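Local structure of ethanolamine utilization protein EutJ (Carboxydothermus hydrogenoformans Z-2901, 3H1Q) at residues L12-D15 with L16-E20; I74-V77 with R78-K81; M213-I216 with V217-V220; P257-P260 with L261-T264. The protein binds ATP in a fold of the actin-like ATPase superfamily and probably serves in ethanolamine utilization. All coordinates share one frame; numbering follows the deposited sequence.

Contact 1. Residues L12-D15 with L16-E20; sequences LLND and LIVRE
Asp-15 and Arg-19 join across one turn near the end of helix 3-18, an i to i+4 salt bridge that runs into the Schellman motif closing the helix. Arg-19 NE gives its N-H to Asp-15 OD1 at 3.1 Å, and the oxygen sits at the edge of the guanidinium, 12° out of its plane. The carboxylate is turned 48° against that plane, and the pair meets through one oxygen and one nitrogen, not as a doubly bonded, coplanar ion pair. A bend at the second torsion of Arg-19 (chi2 -75°) steers NE to this place. Over one guanidinium face, displaced toward the rim, lies CG1 of Val-18.

Another side of the same turns is apolar. Leu-13 CG meets Ile-17 CD1 at 3.8 Å, and Leu-12 CG approaches Leu-16 CD1 to 4.1 Å, each pair crossing at a slant. Leu-12, Leu-13 and Leu-16 all rest on Pro-51 of strand 51-58, which joins this helix to the edge of the five-stranded sheet.

Behind the side chains runs the regular helical series of backbone bonds, from Leu-16 N to Leu-12 O at 2.8 Å up to Arg-19 N to Asp-15 O at 2.7 Å. It gives out at Glu-20, the positive-phi C-prime residue, whose carboxylate OE2 forms a salt bridge with Lys-83. The closing bonds are Ile-21 N to Leu-16 O and, at 3.2 Å, Glu-20 N to Ile-17 O.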
loop_
_atom_site.group_PDB
_atom_site.type_symbol
_atom_site.label_atom_id
_atom_site.label_comp_id
_atom_site.label_asym_id
_atom_site.label_seq_id
_atom_site.Cartn_x
_atom_site.Cartn_y
_atom_site.Cartn_z
ATOM N N LEU A 12 -11.028 10.587 2.334
ATOM C CA LEU A 12 -11.202 10.803 3.763
ATOM C C LEU A 12 -9.932 10.389 4.492
ATOM O O LEU A 12 -9.276 11.210 5.157
ATOM C CB LEU A 12 -12.395 10.006 4.304
ATOM C CG LEU A 12 -12.786 10.241 5.767
ATOM C CD1 LEU A 12 -13.113 11.697 6.013
ATOM C CD2 LEU A 12 -13.945 9.357 6.214
ATOM N N LEU A 13 -9.579 9.115 4.322
ATOM C CA LEU A 13 -8.468 8.523 5.019
ATOM C C LEU A 13 -7.242 9.322 4.751
ATOM O O LEU A 13 -6.402 9.483 5.626
ATOM C CB LEU A 13 -8.259 7.093 4.587
ATOM C CG LEU A 13 -7.295 6.313 5.471
ATOM C CD1 LEU A 13 -7.673 6.416 6.906
ATOM C CD2 LEU A 13 -7.281 4.886 5.067
ATOM N N ASN A 14 -7.131 9.869 3.561
ATOM C CA ASN A 14 -5.957 10.677 3.305
ATOM C C ASN A 14 -5.864 11.912 4.217
ATOM O O ASN A 14 -4.776 12.275 4.698
ATOM C CB ASN A 14 -5.869 11.123 1.862
ATOM C CG ASN A 14 -4.636 11.912 1.617
ATOM O OD1 ASN A 14 -3.563 11.363 1.734
ATOM N ND2 ASN A 14 -4.760 13.213 1.321
ATOM N N ASP A 15 -7.015 12.557 4.424
ATOM C CA ASP A 15 -7.088 13.661 5.330
ATOM C C ASP A 15 -6.937 13.279 6.795
ATOM O O ASP A 15 -6.222 13.961 7.530
ATOM C CB ASP A 15 -8.351 14.449 5.089
ATOM C CG ASP A 15 -8.136 15.532 4.065
ATOM O OD1 ASP A 15 -7.090 16.233 4.127
ATOM O OD2 ASP A 15 -8.996 15.694 3.171
ATOM N N LEU A 16 -7.605 12.209 7.218
ATOM C CA LEU A 16 -7.504 11.788 8.603
ATOM C C LEU A 16 -6.017 11.671 8.913
ATOM O O LEU A 16 -5.544 12.236 9.921
ATOM C CB LEU A 16 -8.259 10.477 8.880
ATOM C CG LEU A 16 -9.784 10.526 8.631
ATOM C CD1 LEU A 16 -10.468 9.238 9.024
ATOM C CD2 LEU A 16 -10.525 11.695 9.336
ATOM N N ILE A 17 -5.279 11.011 8.008
ATOM C CA ILE A 17 -3.849 10.876 8.156
ATOM C C ILE A 17 -3.138 12.210 8.118
ATOM O O ILE A 17 -2.622 12.651 9.120
ATOM C CB ILE A 17 -3.258 9.949 7.128
ATOM C CG1 ILE A 17 -3.633 8.500 7.474
ATOM C CG2 ILE A 17 -1.771 10.117 7.118
ATOM C CD1 ILE A 17 -3.877 7.614 6.301
ATOM N N VAL A 18 -3.148 12.874 6.977
ATOM C CA VAL A 18 -2.425 14.126 6.809
ATOM C C VAL A 18 -2.838 15.303 7.735
ATOM O O VAL A 18 -1.988 15.987 8.280
ATOM C CB VAL A 18 -2.451 14.574 5.340
ATOM C CG1 VAL A 18 -1.654 15.840 5.176
ATOM C CG2 VAL A 18 -1.902 13.494 4.441
ATOM N N ARG A 19 -4.126 15.570 7.904
ATOM C CA ARG A 19 -4.503 16.715 8.746
ATOM C C ARG A 19 -4.660 16.283 10.197
ATOM O O ARG A 19 -5.118 17.059 11.034
ATOM C CB ARG A 19 -5.786 17.368 8.270
ATOM C CG ARG A 19 -5.910 17.513 6.831
ATOM C CD ARG A 19 -5.063 18.593 6.316
ATOM N NE ARG A 19 -4.934 18.398 4.874
ATOM C CZ ARG A 19 -4.248 19.180 4.036
ATOM N NH1 ARG A 19 -3.591 20.267 4.459
ATOM N NH2 ARG A 19 -4.226 18.867 2.746
ATOM N N GLU A 20 -4.283 15.029 10.474
ATOM C CA GLU A 20 -4.378 14.437 11.819
ATOM C C GLU A 20 -5.675 14.800 12.530
ATOM O O GLU A 20 -5.649 15.552 13.493
ATOM C CB GLU A 20 -3.176 14.857 12.666
ATOM C CG GLU A 20 -1.828 14.457 12.073
ATOM C CD GLU A 20 -0.636 14.894 12.927
ATOM O OE1 GLU A 20 -0.845 15.684 13.878
ATOM O OE2 GLU A 20 0.507 14.443 12.654
#

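Contact 2. Residues I74-V77 with R78-K81; sequences IQIV and RELK
Ile-74 opens this turn of helix 70-87 by laying its branch methyl CG2 against the aliphatic part of Arg-78, at 3.7 Å from CD, while its carbonyl oxygen receives the Arg-78 N-H. Gln-75 contributes mainly through its backbone, where Gln-75 O accepts Glu-79 N at 2.8 Å.

Ile-76 meets two partners with its two branches. Its CG2 touches Leu-80 CD1 at 3.9 Å, and its CD1 lies beside the Glu-79 carboxyl group, 3.8 Å from CD, the two side chains pointing the same way. Glu-79 reaches this position because its CG stands between the backbone N and the carbonyl carbon (chi1 82°), from where the extended chain turns back along Ile-76. The carboxylate has a stronger partner: OE2 forms a salt bridge with Lys-57 on strand 51-58. Cut back to an alanine, this residue would probably leave Lys-57 without its charged mate and take the carboxyl group from beside Ile-76 CD1.

Val-77 closes the segment, its O accepting Lys-81 N at 2.8 Å in a nearly straight bond (171° at the hydrogen). The lysine's own NZ goes on to Glu-85 and to the carbonyl of Leu-92.

The helix packs on both a sheet and a helix: Ile-76 and Leu-80 lie on Ile-40 of strand 39-45, Leu-80 also on Ala-55 of strand 51-58, whereas Ile-74 and Val-77 lie against Val-114 of helix 110-117.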
loop_
_atom_site.group_PDB
_atom_site.type_symbol
_atom_site.label_atom_id
_atom_site.label_comp_id
_atom_site.label_asym_id
_atom_site.label_seq_id
_atom_site.Cartn_x
_atom_site.Cartn_y
_atom_site.Cartn_z
ATOM N N ILE A 74 8.470 -1.728 16.027
ATOM C CA ILE A 74 7.649 -1.632 17.236
ATOM C C ILE A 74 7.588 -0.207 17.740
ATOM O O ILE A 74 6.499 0.315 18.048
ATOM C CB ILE A 74 8.150 -2.599 18.293
ATOM C CG1 ILE A 74 7.860 -4.032 17.838
ATOM C CG2 ILE A 74 7.515 -2.329 19.655
ATOM C CD1 ILE A 74 8.409 -5.093 18.749
ATOM N N GLN A 75 8.749 0.440 17.775
ATOM C CA GLN A 75 8.787 1.880 18.016
ATOM C C GLN A 75 7.786 2.659 17.153
ATOM O O GLN A 75 7.013 3.477 17.698
ATOM C CB GLN A 75 10.177 2.434 17.762
ATOM C CG GLN A 75 10.996 2.697 19.000
ATOM C CD GLN A 75 12.399 2.104 18.868
ATOM O OE1 GLN A 75 12.549 0.896 18.652
ATOM N NE2 GLN A 75 13.429 2.950 18.977
ATOM N N ILE A 76 7.817 2.418 15.825
ATOM C CA ILE A 76 6.917 3.087 14.856
ATOM C C ILE A 76 5.461 2.716 15.142
ATOM O O ILE A 76 4.641 3.601 15.415
ATOM C CB ILE A 76 7.270 2.802 13.346
ATOM C CG1 ILE A 76 8.704 3.241 12.979
ATOM C CG2 ILE A 76 6.237 3.454 12.401
ATOM C CD1 ILE A 76 8.989 4.724 13.185
ATOM N N VAL A 77 5.125 1.433 15.116
ATOM C CA VAL A 77 3.751 1.081 15.453
ATOM C C VAL A 77 3.343 1.704 16.786
ATOM O O VAL A 77 2.281 2.314 16.901
ATOM C CB VAL A 77 3.547 -0.396 15.527
ATOM C CG1 VAL A 77 2.128 -0.714 15.981
ATOM C CG2 VAL A 77 3.861 -0.989 14.179
ATOM N N ARG A 78 4.202 1.580 17.798
ATOM C CA ARG A 78 3.890 2.205 19.072
ATOM C C ARG A 78 3.605 3.684 18.912
ATOM O O ARG A 78 2.587 4.155 19.404
ATOM C CB ARG A 78 4.948 1.913 20.117
ATOM C CG ARG A 78 4.671 0.578 20.730
ATOM C CD ARG A 78 5.693 0.169 21.750
ATOM N NE ARG A 78 5.829 1.144 22.828
ATOM C CZ ARG A 78 5.230 1.056 24.008
ATOM N NH1 ARG A 78 4.424 0.028 24.280
ATOM N NH2 ARG A 78 5.432 2.013 24.910
ATOM N N GLU A 79 4.454 4.414 18.193
ATOM C CA GLU A 79 4.265 5.869 18.131
ATOM C C GLU A 79 2.979 6.257 17.359
ATOM O O GLU A 79 2.299 7.243 17.703
ATOM C CB GLU A 79 5.535 6.609 17.656
ATOM C CG GLU A 79 5.786 6.682 16.149
ATOM C CD GLU A 79 7.304 6.858 15.792
ATOM O OE1 GLU A 79 8.147 5.958 16.134
ATOM O OE2 GLU A 79 7.649 7.900 15.154
ATOM N N LEU A 80 2.638 5.432 16.362
ATOM C CA LEU A 80 1.418 5.590 15.593
ATOM C C LEU A 80 0.208 5.340 16.479
ATOM O O LEU A 80 -0.650 6.227 16.603
ATOM C CB LEU A 80 1.402 4.662 14.375
ATOM C CG LEU A 80 2.529 4.821 13.357
ATOM C CD1 LEU A 80 2.316 3.854 12.255
ATOM C CD2 LEU A 80 2.651 6.240 12.800
ATOM N N LYS A 81 0.151 4.162 17.109
ATOM C CA LYS A 81 -0.929 3.830 18.033
ATOM C C LYS A 81 -1.199 4.956 19.003
ATOM O O LYS A 81 -2.352 5.241 19.325
ATOM C CB LYS A 81 -0.607 2.593 18.835
ATOM C CG LYS A 81 -1.798 2.021 19.547
ATOM C CD LYS A 81 -1.516 0.615 20.020
ATOM C CE LYS A 81 -1.280 0.568 21.519
ATOM N NZ LYS A 81 -2.560 0.507 22.263
#

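Contact 3. Residues M213-I216 with V217-V220; sequences MALI and VKEV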
loop_
_atom_site.group_PDB
_atom_site.type_symbol
_atom_site.label_atom_id
_atom_site.label_comp_id
_atom_site.label_asym_id
_atom_site.label_seq_id
_atom_site.Cartn_x
_atom_site.Cartn_y
_atom_site.Cartn_z
HETATM N N MSE A 213 8.460 -2.523 -15.589
HETATM C CA MSE A 213 7.414 -2.936 -14.676
HETATM C C MSE A 213 6.257 -3.613 -15.405
HETATM O O MSE A 213 5.954 -4.794 -15.159
HETATM C CB MSE A 213 6.934 -1.732 -13.880
HETATM C CG MSE A 213 7.995 -1.238 -12.904
HETATM SE SE MSE A 213 7.372 0.099 -11.603
HETATM C CE MSE A 213 9.043 0.392 -10.653
ATOM N N ALA A 214 5.656 -2.850 -16.331
ATOM C CA ALA A 214 4.495 -3.268 -17.144
ATOM C C ALA A 214 4.688 -4.578 -17.915
ATOM O O ALA A 214 3.819 -5.458 -17.905
ATOM C CB ALA A 214 4.099 -2.143 -18.095
ATOM N N LEU A 215 5.843 -4.695 -18.564
ATOM C CA LEU A 215 6.189 -5.894 -19.322
ATOM C C LEU A 215 6.365 -7.129 -18.429
ATOM O O LEU A 215 6.060 -8.259 -18.842
ATOM C CB LEU A 215 7.414 -5.631 -20.205
ATOM C CG LEU A 215 7.124 -4.449 -21.154
ATOM C CD1 LEU A 215 8.381 -3.796 -21.770
ATOM C CD2 LEU A 215 6.089 -4.833 -22.219
ATOM N N ILE A 216 6.828 -6.904 -17.199
ATOM C CA ILE A 216 6.935 -7.976 -16.227
ATOM C C ILE A 216 5.541 -8.514 -15.887
ATOM O O ILE A 216 5.350 -9.724 -15.740
ATOM C CB ILE A 216 7.709 -7.513 -14.978
ATOM C CG1 ILE A 216 9.157 -7.186 -15.356
ATOM C CG2 ILE A 216 7.644 -8.558 -13.854
ATOM C CD1 ILE A 216 9.943 -6.476 -14.274
ATOM N N VAL A 217 4.568 -7.613 -15.796
ATOM C CA VAL A 217 3.208 -7.999 -15.457
ATOM C C VAL A 217 2.602 -8.666 -16.663
ATOM O O VAL A 217 2.032 -9.749 -16.552
ATOM C CB VAL A 217 2.348 -6.785 -15.068
ATOM C CG1 VAL A 217 0.989 -7.237 -14.539
ATOM C CG2 VAL A 217 3.085 -5.907 -14.050
ATOM N N LYS A 218 2.753 -8.004 -17.812
ATOM C CA LYS A 218 2.322 -8.522 -19.121
ATOM C C LYS A 218 2.604 -10.001 -19.190
ATOM O O LYS A 218 1.713 -10.797 -19.501
ATOM C CB LYS A 218 3.075 -7.815 -20.259
ATOM C CG LYS A 218 2.458 -7.993 -21.655
ATOM C CD LYS A 218 3.158 -7.152 -22.756
ATOM C CE LYS A 218 3.925 -8.025 -23.773
ATOM N NZ LYS A 218 4.698 -7.263 -24.819
ATOM N N GLU A 219 3.857 -10.335 -18.875
ATOM C CA GLU A 219 4.343 -11.699 -18.818
ATOM C C GLU A 219 3.498 -12.589 -17.918
ATOM O O GLU A 219 2.980 -13.613 -18.354
ATOM C CB GLU A 219 5.801 -11.728 -18.363
ATOM C CG GLU A 219 6.771 -12.123 -19.450
ATOM C CD GLU A 219 6.662 -13.607 -19.873
ATOM O OE1 GLU A 219 7.709 -14.192 -20.252
ATOM O OE2 GLU A 219 5.547 -14.192 -19.840
ATOM N N VAL A 220 3.353 -12.198 -16.663
ATOM C CA VAL A 220 2.645 -13.025 -15.710
ATOM C C VAL A 220 1.166 -13.193 -16.087
ATOM O O VAL A 220 0.532 -14.192 -15.731
ATOM C CB VAL A 220 2.793 -12.423 -14.336
ATOM C CG1 VAL A 220 2.524 -13.467 -13.265
ATOM C CG2 VAL A 220 4.203 -11.869 -14.189
#
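Leu-215 and Lys-218 are brought alongside each other by different choices at the first torsion. In Leu-215 the CG stands beside the backbone N (chi1 -58°); in Lys-218 it lies opposite that nitrogen (chi1 -164°), and a bend at the third torsion then carries the amine along the leucine. The two side chains point the same way, with Leu-215 CD2 3.8 Å from Lys-218 CD and equally far from NZ. The contact is therefore an i to i+3 one, in which an apolar branch covers part of a charged residue's aliphatic chain on the exposed side of helix 199-220.

The backbone shows how the turn is held. Ala-214 O takes the N-H of Lys-218 at 2.8 Å in an almost straight bond (173° at the hydrogen), and it also receives a weak second bond from Val-217 N. That nitrogen has its main helical partner in Met-213 O, at 3.2 Å, so its N-H is shared between successive carbonyls. After Lys-218, Glu-219 N bonds to Leu-215 O at 3.0 Å.

The segment is amphipathic. Ala-214 and Val-217 face inward, and both meet Phe-246 of helix 242-250; Ala-214 also touches Phe-249, and Val-217 touches Leu-250. Met-213, present as selenomethionine, reaches Thr-169, its side chain about 9 Å from the bound ATP. At the far end Val-220 rests on Phe-165, in the loop between strand 160-164 and helix 171-182, while helix 242-250 packs along the buried flank.

Contact 4. Residues P257-P260 with L261-T264; sequences PIHP and LLVT. With ATP (adenosine-5'-triphosphate), chain C.
His-259 O receives the N-H of Leu-262 at 2.9 Å, and one residue later Pro-260 O receives that of Val-263 at 3.0 Å. These are consecutive i to i+3 beta turns, which lead the chain into helix 263-269.

Side chains follow the turns. Leu-262 CD1 packs against His-259 CB at 3.8 Å, and Pro-257 CG crosses Val-263 CG2 at about a right angle, 4.1 Å away. The imidazole of His-259 is held by a hydrogen bond between its ND1 and the hydroxyl of Tyr-238.

Leu-261 is the residue that belongs to the ATP pocket. With CG turned opposite the backbone N (chi1 -165°), its end reaches the nucleotide: the branch point CG lies 3.3 Å from ATP O1A, and the methyl CD1 is 3.8 Å from ATP C8, an apolar contact at the five-membered ring of the adenine. With an alanine in its place, the pocket would probably lose packing beside the alpha-phosphate, and C8 of the base its apolar neighbour.

Leu-261 also meets Leu-56 and Trp-58 of strand 51-58. Leu-262 packs on Ile-17 of helix 3-18, and Val-263 on Ala-135 and Leu-136 of helix 128-136; Thr-264 bonds through OG1 to Asp-145 of strand 141-146. The turn thus touches two helices and strands of both sheets.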
loop_
_atom_site.group_PDB
_atom_site.type_symbol
_atom_site.label_atom_id
_atom_site.label_comp_id
_atom_site.label_asym_id
_atom_site.label_seq_id
_atom_site.Cartn_x
_atom_site.Cartn_y
_atom_site.Cartn_z
ATOM N N PRO A 257 -6.566 3.817 -8.264
ATOM C CA PRO A 257 -7.561 4.607 -7.526
ATOM C C PRO A 257 -7.012 5.906 -6.987
ATOM O O PRO A 257 -5.815 6.093 -6.997
ATOM C CB PRO A 257 -8.004 3.665 -6.400
ATOM C CG PRO A 257 -7.608 2.316 -6.864
ATOM C CD PRO A 257 -6.314 2.532 -7.599
ATOM N N ILE A 258 -7.896 6.806 -6.550
ATOM C CA ILE A 258 -7.489 8.148 -6.084
ATOM C C ILE A 258 -6.237 8.113 -5.162
ATOM O O ILE A 258 -5.252 8.807 -5.440
ATOM C CB ILE A 258 -8.681 8.966 -5.455
ATOM N N HIS A 259 -6.213 7.327 -4.095
ATOM C CA HIS A 259 -5.022 7.433 -3.229
ATOM C C HIS A 259 -4.301 6.092 -3.185
ATOM O O HIS A 259 -4.416 5.349 -2.214
ATOM C CB HIS A 259 -5.360 7.942 -1.826
ATOM C CG HIS A 259 -5.501 9.426 -1.728
ATOM N ND1 HIS A 259 -4.422 10.279 -1.783
ATOM C CD2 HIS A 259 -6.586 10.208 -1.519
ATOM C CE1 HIS A 259 -4.836 11.527 -1.650
ATOM N NE2 HIS A 259 -6.143 11.510 -1.479
ATOM N N PRO A 260 -3.548 5.786 -4.245
ATOM C CA PRO A 260 -3.122 4.398 -4.435
ATOM C C PRO A 260 -2.490 3.771 -3.165
ATOM O O PRO A 260 -2.961 2.699 -2.721
ATOM C CB PRO A 260 -2.163 4.473 -5.639
ATOM C CG PRO A 260 -1.806 5.911 -5.768
ATOM C CD PRO A 260 -2.939 6.703 -5.218
ATOM N N LEU A 261 -1.517 4.476 -2.565
ATOM C CA LEU A 261 -0.823 4.064 -1.327
ATOM C C LEU A 261 -1.698 3.541 -0.202
ATOM O O LEU A 261 -1.224 2.770 0.625
ATOM C CB LEU A 261 0.006 5.220 -0.769
ATOM C CG LEU A 261 1.092 4.972 0.296
ATOM C CD1 LEU A 261 2.193 6.024 0.168
ATOM C CD2 LEU A 261 0.576 4.880 1.766
ATOM N N LEU A 262 -2.955 3.951 -0.173
ATOM C CA LEU A 262 -3.841 3.653 0.927
ATOM C C LEU A 262 -4.695 2.415 0.739
ATOM O O LEU A 262 -5.411 1.969 1.660
ATOM C CB LEU A 262 -4.728 4.861 1.200
ATOM C CG LEU A 262 -3.922 5.966 1.861
ATOM C CD1 LEU A 262 -4.713 7.263 1.906
ATOM C CD2 LEU A 262 -3.531 5.482 3.262
ATOM N N VAL A 263 -4.645 1.835 -0.444
ATOM C CA VAL A 263 -5.674 0.818 -0.704
ATOM C C VAL A 263 -5.489 -0.404 0.190
ATOM O O VAL A 263 -6.456 -0.829 0.820
ATOM C CB VAL A 263 -5.862 0.447 -2.223
ATOM C CG1 VAL A 263 -6.982 -0.580 -2.403
ATOM C CG2 VAL A 263 -6.139 1.705 -3.035
ATOM N N THR A 264 -4.262 -0.933 0.269
ATOM C CA THR A 264 -4.010 -2.140 1.053
ATOM C C THR A 264 -4.232 -1.845 2.522
ATOM O O THR A 264 -5.001 -2.559 3.173
ATOM C CB THR A 264 -2.584 -2.749 0.835
ATOM O OG1 THR A 264 -2.336 -2.916 -0.568
ATOM C CG2 THR A 264 -2.462 -4.124 1.518
HETATM P PG ATP C . 3.216 -1.785 0.594
HETATM O O1G ATP C . 2.489 -0.628 1.264
HETATM O O2G ATP C . 3.028 -1.840 -0.897
HETATM O O3G ATP C . 2.889 -3.143 1.203
HETATM P PB ATP C . 5.324 0.006 0.997
HETATM O O1B ATP C . 6.810 0.118 0.991
HETATM O O2B ATP C . 4.624 0.616 2.180
HETATM O O3B ATP C . 4.798 -1.488 0.738
HETATM P PA ATP C . 3.698 1.812 -0.690
HETATM O O1A ATP C . 3.266 2.515 0.564
HETATM O O2A ATP C . 2.657 1.077 -1.495
HETATM O O3A ATP C . 4.838 0.700 -0.382
HETATM O "O5'" ATP C . 4.547 2.819 -1.604
HETATM C "C5'" ATP C . 5.729 3.491 -1.206
HETATM C "C4'" ATP C . 6.238 4.116 -2.487
HETATM O "O4'" ATP C . 5.233 4.988 -3.013
HETATM C "C3'" ATP C . 7.453 4.978 -2.240
HETATM O "O3'" ATP C . 8.470 4.717 -3.213
HETATM C "C2'" ATP C . 6.985 6.389 -2.477
HETATM O "O2'" ATP C . 8.013 7.190 -3.045
HETATM C "C1'" ATP C . 5.799 6.234 -3.412
HETATM N N9 ATP C . 5.020 7.511 -3.269
HETATM C C8 ATP C . 4.385 7.989 -2.175
HETATM N N7 ATP C . 3.861 9.227 -2.394
HETATM C C5 ATP C . 4.168 9.585 -3.653
HETATM C C6 ATP C . 3.924 10.753 -4.544
HETATM N N6 ATP C . 3.219 11.831 -4.129
HETATM N N1 ATP C . 4.428 10.710 -5.805
HETATM C C2 ATP C . 5.132 9.666 -6.276
HETATM N N3 ATP C . 5.381 8.568 -5.531
HETATM C C4 ATP C . 4.940 8.461 -4.228
#

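Overall arrangement
Contacts 1, 2 and 3 illustrate one principle in three places: a helical turn keeps a mainly apolar flank on the fold and most of its charges on the outer side. Contact 4 departs from it, being buried near the chain centre and built from turns, prolines and a nucleotide neighbour. Contacts 1, 2 and 4 all meet strand 51-58. Contacts 1 and 2 carry salt bridges: Asp-15 to Arg-19 and Glu-20 to Lys-83 of helix 70-87 in contact 1, Glu-79 to that strand and Lys-81 to Glu-85 in contact 2. Contact 3, about 33 Å from contact 1 between centres, leans on a neighbouring helix instead. Only contacts 1 and 4 touch, as Asn-14 packs on His-259.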